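Local coordinates for racemase (Pseudovibrio sp. JE062, PDB 3MKC), which belongs to the enolase superfamily, pairing an N-terminal capping domain with a C-terminal domain of the TIM-barrel class, at residues D136-Y141 with H327-V332; H171-V176 with A359-G364; Q310-N315 with A335-Y340. All coordinates share one frame; numbering follows the deposited sequence.

Contact 1 (D136-Y141 with H327-V332); sequences DKVHPY and HYQFAV
V138 of the barrel strand 137-143 meets Q329 and F330 of helix 319-331, joining a strand of the barrel to a helix packed on its outside, as is usual in the TIM-barrel domain of the enolase superfamily. Apolar contact dominates. V138 points its side chain at the helix and both methyls reach the F330 ring. CG1 sits squarely over one face, 3.4 Å from the ring centroid and 2° off the ring normal, a CH-pi contact. CG2 comes down nearer the rim, 3.6 Å from F330 CE2. The placement follows from the valine torsion: with chi1 at -59°, CG1 lies anti to the carbonyl carbon and CG2 is wedged between it and the backbone N. Backbone atoms of the strand also reach the ring, D136 C approaching the edge 4.0 Å from F330 CE1, while K137 CA comes in obliquely at 3.8 Å from F330 CZ. Beside the ring, the aliphatic part of Q329 lies against the same valine, CG being 3.7 Å from V138 CB.

Polar contact is indirect. The Q329 chain leaves with CG anti to the backbone N and then bends at chi2 (71°), which carries the amide past V138 toward the next residue of the strand. There one water links the two segments, accepting from Q329 NE2 at 3.0 Å and from H139 N at 2.9 Å.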
# COMPACT_ATOMS: atom_id res chain seq x y z
N ASP A 136 -13.41 -0.81 -16.61
CA ASP A 136 -14.37 0.26 -16.41
C ASP A 136 -14.54 0.48 -14.90
O ASP A 136 -14.98 1.55 -14.47
CB ASP A 136 -15.70 -0.06 -17.09
CG ASP A 136 -16.52 -1.07 -16.33
OD1 ASP A 136 -15.97 -2.12 -15.96
OD2 ASP A 136 -17.72 -0.79 -16.11
N LYS A 137 -14.15 -0.51 -14.10
CA LYS A 137 -14.23 -0.42 -12.64
C LYS A 137 -13.23 -1.34 -11.94
O LYS A 137 -12.81 -2.35 -12.50
CB LYS A 137 -15.63 -0.79 -12.15
CG LYS A 137 -16.75 0.11 -12.68
CD LYS A 137 -17.58 0.70 -11.55
CE LYS A 137 -18.09 -0.38 -10.60
NZ LYS A 137 -18.85 0.18 -9.45
N VAL A 138 -12.86 -1.00 -10.71
CA VAL A 138 -11.94 -1.83 -9.94
C VAL A 138 -12.61 -2.22 -8.62
O VAL A 138 -13.47 -1.49 -8.12
CB VAL A 138 -10.60 -1.12 -9.66
CG1 VAL A 138 -9.93 -0.74 -10.98
CG2 VAL A 138 -10.82 0.11 -8.79
N HIS A 139 -12.21 -3.36 -8.06
CA HIS A 139 -12.79 -3.84 -6.81
C HIS A 139 -11.72 -4.11 -5.77
O HIS A 139 -10.84 -4.94 -5.97
CB HIS A 139 -13.59 -5.12 -7.05
CG HIS A 139 -14.68 -4.96 -8.06
ND1 HIS A 139 -14.44 -4.91 -9.41
CD2 HIS A 139 -16.01 -4.79 -7.90
CE1 HIS A 139 -15.57 -4.71 -10.05
NE2 HIS A 139 -16.55 -4.63 -9.16
N PRO A 140 -11.79 -3.41 -4.63
CA PRO A 140 -10.79 -3.63 -3.60
C PRO A 140 -11.24 -4.69 -2.62
O PRO A 140 -12.41 -5.08 -2.61
CB PRO A 140 -10.71 -2.29 -2.92
CG PRO A 140 -12.19 -1.93 -2.85
CD PRO A 140 -12.70 -2.30 -4.25
N TYR A 141 -10.32 -5.18 -1.81
CA TYR A 141 -10.70 -6.11 -0.76
C TYR A 141 -10.52 -5.19 0.44
O TYR A 141 -9.62 -4.33 0.44
CB TYR A 141 -9.79 -7.34 -0.69
CG TYR A 141 -8.39 -7.16 -0.14
CD1 TYR A 141 -8.18 -6.95 1.23
CD2 TYR A 141 -7.28 -7.26 -0.97
CE1 TYR A 141 -6.89 -6.86 1.75
CE2 TYR A 141 -5.99 -7.17 -0.45
CZ TYR A 141 -5.80 -6.97 0.90
OH TYR A 141 -4.53 -6.88 1.41
N HIS A 327 -5.76 4.57 -8.46
CA HIS A 327 -5.13 4.87 -9.73
C HIS A 327 -4.22 3.72 -10.11
O HIS A 327 -4.12 3.36 -11.29
CB HIS A 327 -4.35 6.19 -9.63
CG HIS A 327 -5.23 7.40 -9.66
ND1 HIS A 327 -5.47 8.12 -10.81
CD2 HIS A 327 -5.94 8.01 -8.68
CE1 HIS A 327 -6.29 9.12 -10.54
NE2 HIS A 327 -6.59 9.07 -9.25
N TYR A 328 -3.56 3.15 -9.11
CA TYR A 328 -2.68 2.01 -9.32
C TYR A 328 -3.46 0.82 -9.90
O TYR A 328 -3.09 0.26 -10.94
CB TYR A 328 -2.04 1.58 -7.99
CG TYR A 328 -1.41 0.20 -8.07
CD1 TYR A 328 -0.12 0.04 -8.57
CD2 TYR A 328 -2.14 -0.94 -7.74
CE1 TYR A 328 0.42 -1.24 -8.76
CE2 TYR A 328 -1.61 -2.22 -7.92
CZ TYR A 328 -0.33 -2.36 -8.44
OH TYR A 328 0.19 -3.61 -8.67
N GLN A 329 -4.56 0.45 -9.25
CA GLN A 329 -5.33 -0.69 -9.71
C GLN A 329 -5.88 -0.52 -11.12
O GLN A 329 -5.98 -1.49 -11.87
CB GLN A 329 -6.48 -1.01 -8.75
CG GLN A 329 -7.16 -2.34 -9.05
CD GLN A 329 -6.29 -3.55 -8.71
OE1 GLN A 329 -5.09 -3.42 -8.47
NE2 GLN A 329 -6.90 -4.73 -8.71
N PHE A 330 -6.22 0.70 -11.50
CA PHE A 330 -6.74 0.93 -12.84
C PHE A 330 -5.69 0.78 -13.95
O PHE A 330 -5.93 0.10 -14.95
CB PHE A 330 -7.37 2.32 -12.94
CG PHE A 330 -8.84 2.34 -12.64
CD1 PHE A 330 -9.75 1.79 -13.53
CD2 PHE A 330 -9.30 2.86 -11.43
CE1 PHE A 330 -11.12 1.77 -13.24
CE2 PHE A 330 -10.67 2.84 -11.13
CZ PHE A 330 -11.57 2.29 -12.04
N ALA A 331 -4.53 1.40 -13.76
CA ALA A 331 -3.50 1.37 -14.79
C ALA A 331 -2.40 0.33 -14.66
O ALA A 331 -1.83 -0.09 -15.66
CB ALA A 331 -2.87 2.75 -14.89
N VAL A 332 -2.11 -0.07 -13.43
CA VAL A 332 -1.01 -1.00 -13.16
C VAL A 332 -1.41 -2.37 -12.63
O VAL A 332 -0.83 -3.38 -13.02
CB VAL A 332 -0.03 -0.37 -12.15
CG1 VAL A 332 1.23 -1.22 -12.04
CG2 VAL A 332 0.30 1.06 -12.57
O HOH W 1 -9.86 -4.76 -9.11

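Contact 2 (H171-V176 with A359-G364); sequences HNIRAV and AELVDG
R174 reaches across to D363 and G364 by a long, bent side chain. Its CB lies beside the ring of Y337, which belongs to contact 3. CG is anti to the carbonyl carbon and 4.3 Å from G364 O; the bend at chi2 (-63°) then turns the chain along the loop, so that NE passes 4.0 Å from D363 O. At the tip, NH2 faces D363 OD2 at 3.5 Å, a salt bridge of rather long reach, and NH1 packs against the imidazole of H139 in contact 1. The carboxylate oxygen lies at the edge of the guanidinium and in its plane, but the two flat groups are turned 71° apart. D363 OD1 lies 3.8 Å from N172 ND2, without bonding to it.

Residues 171-174 form the turn between helix 154-170 and strand 175-179 of the barrel domain. N172, at positive phi, is the C-prime residue of a Schellman motif ending that helix, and its carbonyl oxygen comes 3.6 Å from the CA of G364, which has positive phi and no side chain. Behind the turn, I173 ends in CD1, which presses on L361 CD2 at 3.5 Å, tighter than usual for two methyls; the side chains cross at about a right angle. Next to G364, a water accepts from R174 N and donates to G364 O at 2.9 Å.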
# COMPACT_ATOMS: atom_id res chain seq x y z
N HIS A 171 -22.92 -4.55 1.92
CA HIS A 171 -22.44 -3.57 0.96
C HIS A 171 -21.84 -4.25 -0.27
O HIS A 171 -21.13 -3.61 -1.05
CB HIS A 171 -21.37 -2.67 1.59
CG HIS A 171 -21.89 -1.73 2.62
ND1 HIS A 171 -22.50 -2.15 3.78
CD2 HIS A 171 -21.88 -0.37 2.68
CE1 HIS A 171 -22.83 -1.10 4.51
NE2 HIS A 171 -22.46 -0.01 3.86
N ASN A 172 -22.11 -5.54 -0.42
CA ASN A 172 -21.59 -6.32 -1.54
C ASN A 172 -20.09 -6.16 -1.76
O ASN A 172 -19.63 -6.03 -2.90
CB ASN A 172 -22.33 -5.96 -2.83
CG ASN A 172 -23.79 -6.36 -2.80
OD1 ASN A 172 -24.13 -7.49 -2.44
ND2 ASN A 172 -24.66 -5.44 -3.17
N ILE A 173 -19.32 -6.16 -0.68
CA ILE A 173 -17.87 -6.06 -0.78
C ILE A 173 -17.43 -7.42 -1.34
O ILE A 173 -17.79 -8.46 -0.80
CB ILE A 173 -17.21 -5.83 0.60
CG1 ILE A 173 -17.69 -4.50 1.19
CG2 ILE A 173 -15.69 -5.83 0.47
CD1 ILE A 173 -17.46 -3.31 0.28
N ARG A 174 -16.65 -7.40 -2.42
CA ARG A 174 -16.21 -8.63 -3.06
C ARG A 174 -15.20 -9.47 -2.30
O ARG A 174 -15.09 -10.67 -2.54
CB ARG A 174 -15.66 -8.31 -4.45
CG ARG A 174 -16.58 -7.48 -5.32
CD ARG A 174 -17.88 -8.21 -5.62
NE ARG A 174 -18.76 -7.43 -6.48
CZ ARG A 174 -18.55 -7.20 -7.77
NH1 ARG A 174 -17.48 -7.69 -8.38
NH2 ARG A 174 -19.42 -6.47 -8.46
N ALA A 175 -14.45 -8.86 -1.38
CA ALA A 175 -13.45 -9.60 -0.62
C ALA A 175 -13.02 -8.84 0.63
O ALA A 175 -12.98 -7.62 0.65
CB ALA A 175 -12.23 -9.88 -1.50
N VAL A 176 -12.70 -9.60 1.68
CA VAL A 176 -12.27 -9.01 2.94
C VAL A 176 -11.09 -9.78 3.52
O VAL A 176 -10.91 -10.97 3.23
CB VAL A 176 -13.42 -9.03 3.98
CG1 VAL A 176 -14.59 -8.19 3.47
CG2 VAL A 176 -13.86 -10.46 4.23
N ALA A 359 -13.32 8.64 -2.38
CA ALA A 359 -13.93 7.98 -3.53
C ALA A 359 -15.14 7.17 -3.10
O ALA A 359 -15.11 6.47 -2.09
CB ALA A 359 -12.92 7.07 -4.21
N GLU A 360 -16.22 7.26 -3.87
CA GLU A 360 -17.43 6.53 -3.54
C GLU A 360 -17.38 5.08 -3.99
O GLU A 360 -17.19 4.78 -5.17
CB GLU A 360 -18.66 7.23 -4.16
CG GLU A 360 -18.98 8.58 -3.52
CD GLU A 360 -20.31 9.16 -4.00
OE1 GLU A 360 -20.31 10.01 -4.92
OE2 GLU A 360 -21.35 8.76 -3.44
N LEU A 361 -17.54 4.17 -3.03
CA LEU A 361 -17.53 2.74 -3.32
C LEU A 361 -18.95 2.36 -3.72
O LEU A 361 -19.87 2.44 -2.91
CB LEU A 361 -17.10 1.97 -2.07
CG LEU A 361 -16.83 0.48 -2.27
CD1 LEU A 361 -15.61 0.30 -3.17
CD2 LEU A 361 -16.59 -0.19 -0.93
N VAL A 362 -19.11 1.97 -4.98
CA VAL A 362 -20.43 1.60 -5.50
C VAL A 362 -20.49 0.13 -5.88
O VAL A 362 -19.73 -0.34 -6.73
CB VAL A 362 -20.78 2.44 -6.75
CG1 VAL A 362 -22.13 2.02 -7.29
CG2 VAL A 362 -20.79 3.93 -6.40
N ASP A 363 -21.41 -0.60 -5.24
CA ASP A 363 -21.57 -2.02 -5.51
C ASP A 363 -20.23 -2.73 -5.30
O ASP A 363 -19.87 -3.64 -6.05
CB ASP A 363 -22.08 -2.23 -6.94
CG ASP A 363 -22.38 -3.68 -7.27
OD1 ASP A 363 -22.95 -4.39 -6.41
OD2 ASP A 363 -22.04 -4.12 -8.39
N GLY A 364 -19.50 -2.29 -4.28
CA GLY A 364 -18.21 -2.87 -3.96
C GLY A 364 -17.10 -2.53 -4.94
O GLY A 364 -16.06 -3.20 -4.95
O HOH W 2 -15.22 -5.14 -3.03

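Contact 3 (Q310-N315 with A335-Y340); sequences QVMPHN and APYFEY
N315 and E339 are joined by two hydrogen bonds that use both backbone and side-chain groups of the asparagine. N315 N donates to E339 OE1 at 2.8 Å in a nearly straight bond (168°), arriving well above the carboxylate plane. The side-chain amide binds the glutamate's backbone: N315 ND2 donates to E339 O at 3.1 Å, with the acceptor close to the amide plane and the donor tilted 32° from the plane of the carbonyl. E339 reaches its partner because its chain is extended, CG anti to the backbone N, and its other oxygen is held by T143. The ring of H314 lies alongside the glutamate, pointing the same way, its plane 65° from the carboxylate. N315 O is buried here without a partner.

Two waters extend the polar link between the segments. One donates to both P313 O and E339 O, at 2.6 Å from the former; the other accepts from A335 N and donates to V311 O.

Outward from these bonds, the selenomethionine M312 lies between the two segments. It too is extended, its CG 3.2 Å from Y337 O, and its CE comes 3.8 Å from A335 CB. The same methyl also touches Y337 CB and lies at the edge of the Y337 ring. At the far end Q310 packs through CB on A335 CB, and its NE2 lies 3.6 Å from P336 CD, while its OE1 is bonded to Y235. The two segments run in nearly the same direction, separated in the chain by helix 319-331: a beta-alpha-beta unit in which neighbouring parallel strands of the TIM barrel are bridged largely by side chains and water.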
# COMPACT_ATOMS: atom_id res chain seq x y z
N GLN A 310 0.89 -12.10 -8.61
CA GLN A 310 -0.06 -11.01 -8.43
C GLN A 310 0.53 -9.96 -7.51
O GLN A 310 1.39 -10.26 -6.69
CB GLN A 310 -1.35 -11.51 -7.80
CG GLN A 310 -2.05 -12.61 -8.56
CD GLN A 310 -3.46 -12.86 -8.04
OE1 GLN A 310 -3.73 -12.69 -6.85
NE2 GLN A 310 -4.35 -13.27 -8.93
N VAL A 311 0.05 -8.73 -7.65
CA VAL A 311 0.50 -7.66 -6.78
C VAL A 311 -0.72 -6.95 -6.21
O VAL A 311 -1.61 -6.53 -6.95
CB VAL A 311 1.36 -6.62 -7.50
CG1 VAL A 311 1.80 -5.53 -6.51
CG2 VAL A 311 2.59 -7.30 -8.11
N MSE A 312 -0.77 -6.86 -4.89
CA MSE A 312 -1.84 -6.16 -4.18
C MSE A 312 -1.04 -5.37 -3.16
O MSE A 312 -0.76 -5.85 -2.07
CB MSE A 312 -2.77 -7.15 -3.47
CG MSE A 312 -3.66 -7.95 -4.42
SE MSE A 312 -5.04 -8.92 -3.51
CE MSE A 312 -5.69 -9.88 -5.01
N PRO A 313 -0.65 -4.14 -3.52
CA PRO A 313 0.14 -3.30 -2.62
C PRO A 313 -0.47 -3.08 -1.25
O PRO A 313 -1.67 -2.80 -1.13
CB PRO A 313 0.29 -2.00 -3.40
CG PRO A 313 0.20 -2.44 -4.83
CD PRO A 313 -0.93 -3.42 -4.78
N HIS A 314 0.36 -3.22 -0.22
CA HIS A 314 -0.10 -3.00 1.14
C HIS A 314 -0.58 -1.56 1.19
O HIS A 314 0.07 -0.66 0.65
CB HIS A 314 1.05 -3.20 2.12
CG HIS A 314 0.72 -2.82 3.53
ND1 HIS A 314 -0.18 -3.51 4.30
CD2 HIS A 314 1.19 -1.82 4.31
CE1 HIS A 314 -0.26 -2.96 5.50
NE2 HIS A 314 0.56 -1.92 5.53
N ASN A 315 -1.72 -1.34 1.83
CA ASN A 315 -2.28 -0.00 1.93
C ASN A 315 -2.98 0.21 3.27
O ASN A 315 -4.08 -0.28 3.50
CB ASN A 315 -3.26 0.24 0.78
CG ASN A 315 -4.06 1.52 0.94
OD1 ASN A 315 -3.66 2.42 1.66
ND2 ASN A 315 -5.19 1.61 0.25
N ALA A 335 -4.10 -7.89 -10.56
CA ALA A 335 -4.89 -8.83 -9.77
C ALA A 335 -6.36 -8.42 -9.66
O ALA A 335 -6.71 -7.28 -9.95
CB ALA A 335 -4.29 -8.96 -8.37
N PRO A 336 -7.23 -9.36 -9.25
CA PRO A 336 -8.67 -9.08 -9.11
C PRO A 336 -9.00 -8.04 -8.05
O PRO A 336 -10.03 -7.35 -8.15
CB PRO A 336 -9.26 -10.44 -8.74
CG PRO A 336 -8.26 -11.43 -9.23
CD PRO A 336 -6.95 -10.76 -8.92
N TYR A 337 -8.16 -7.94 -7.03
CA TYR A 337 -8.39 -6.99 -5.94
C TYR A 337 -7.10 -6.27 -5.57
O TYR A 337 -6.03 -6.57 -6.10
CB TYR A 337 -8.89 -7.74 -4.70
CG TYR A 337 -10.01 -8.73 -4.96
CD1 TYR A 337 -11.27 -8.29 -5.34
CD2 TYR A 337 -9.80 -10.10 -4.80
CE1 TYR A 337 -12.31 -9.19 -5.55
CE2 TYR A 337 -10.83 -11.01 -5.01
CZ TYR A 337 -12.08 -10.55 -5.38
OH TYR A 337 -13.11 -11.44 -5.59
N PHE A 338 -7.24 -5.30 -4.66
CA PHE A 338 -6.12 -4.52 -4.13
C PHE A 338 -6.56 -4.08 -2.74
O PHE A 338 -7.76 -3.92 -2.48
CB PHE A 338 -5.81 -3.33 -5.04
CG PHE A 338 -6.89 -2.28 -5.09
CD1 PHE A 338 -6.69 -1.04 -4.49
CD2 PHE A 338 -8.09 -2.53 -5.74
CE1 PHE A 338 -7.67 -0.06 -4.54
CE2 PHE A 338 -9.08 -1.55 -5.80
CZ PHE A 338 -8.87 -0.31 -5.19
N GLU A 339 -5.61 -3.90 -1.82
CA GLU A 339 -5.98 -3.52 -0.46
C GLU A 339 -6.47 -2.10 -0.34
O GLU A 339 -5.86 -1.16 -0.87
CB GLU A 339 -4.83 -3.74 0.53
CG GLU A 339 -5.19 -3.32 1.96
CD GLU A 339 -4.17 -3.75 2.99
OE1 GLU A 339 -2.96 -3.67 2.71
OE2 GLU A 339 -4.59 -4.16 4.10
N TYR A 340 -7.58 -1.94 0.37
CA TYR A 340 -8.17 -0.64 0.58
C TYR A 340 -8.79 -0.59 1.97
O TYR A 340 -9.38 -1.57 2.43
CB TYR A 340 -9.26 -0.39 -0.47
CG TYR A 340 -9.67 1.05 -0.59
CD1 TYR A 340 -8.99 1.92 -1.44
CD2 TYR A 340 -10.76 1.55 0.12
CE1 TYR A 340 -9.38 3.25 -1.57
CE2 TYR A 340 -11.16 2.88 -0.01
CZ TYR A 340 -10.47 3.72 -0.85
OH TYR A 340 -10.86 5.03 -0.98
O HOH W 3 -3.54 -5.69 -8.77
O HOH W 4 -3.58 -1.76 -2.57

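In the fold
Contacts 1 and 3 meet around helix 319-331: contact 1 sets the helix against strand 137-143, and contact 3 joins the segments before and after it. Y141 of contact 1 hydrogen-bonds through its backbone to F338 and Y340, making 137-143 and 339-340 sheet neighbours. Contact 2 lies further out, about 18 Å between its centre and that of the chain against 8 Å for contact 3, and reaches the same sheet through strand 175-179. Chemistry changes with place: apolar packing on an aromatic face in buried contact 1, glutamate-asparagine bonds and waters in contact 3, and a long salt bridge at the more exposed contact 2, tied to contact 1 by the K137 NZ to V362 O hydrogen bond.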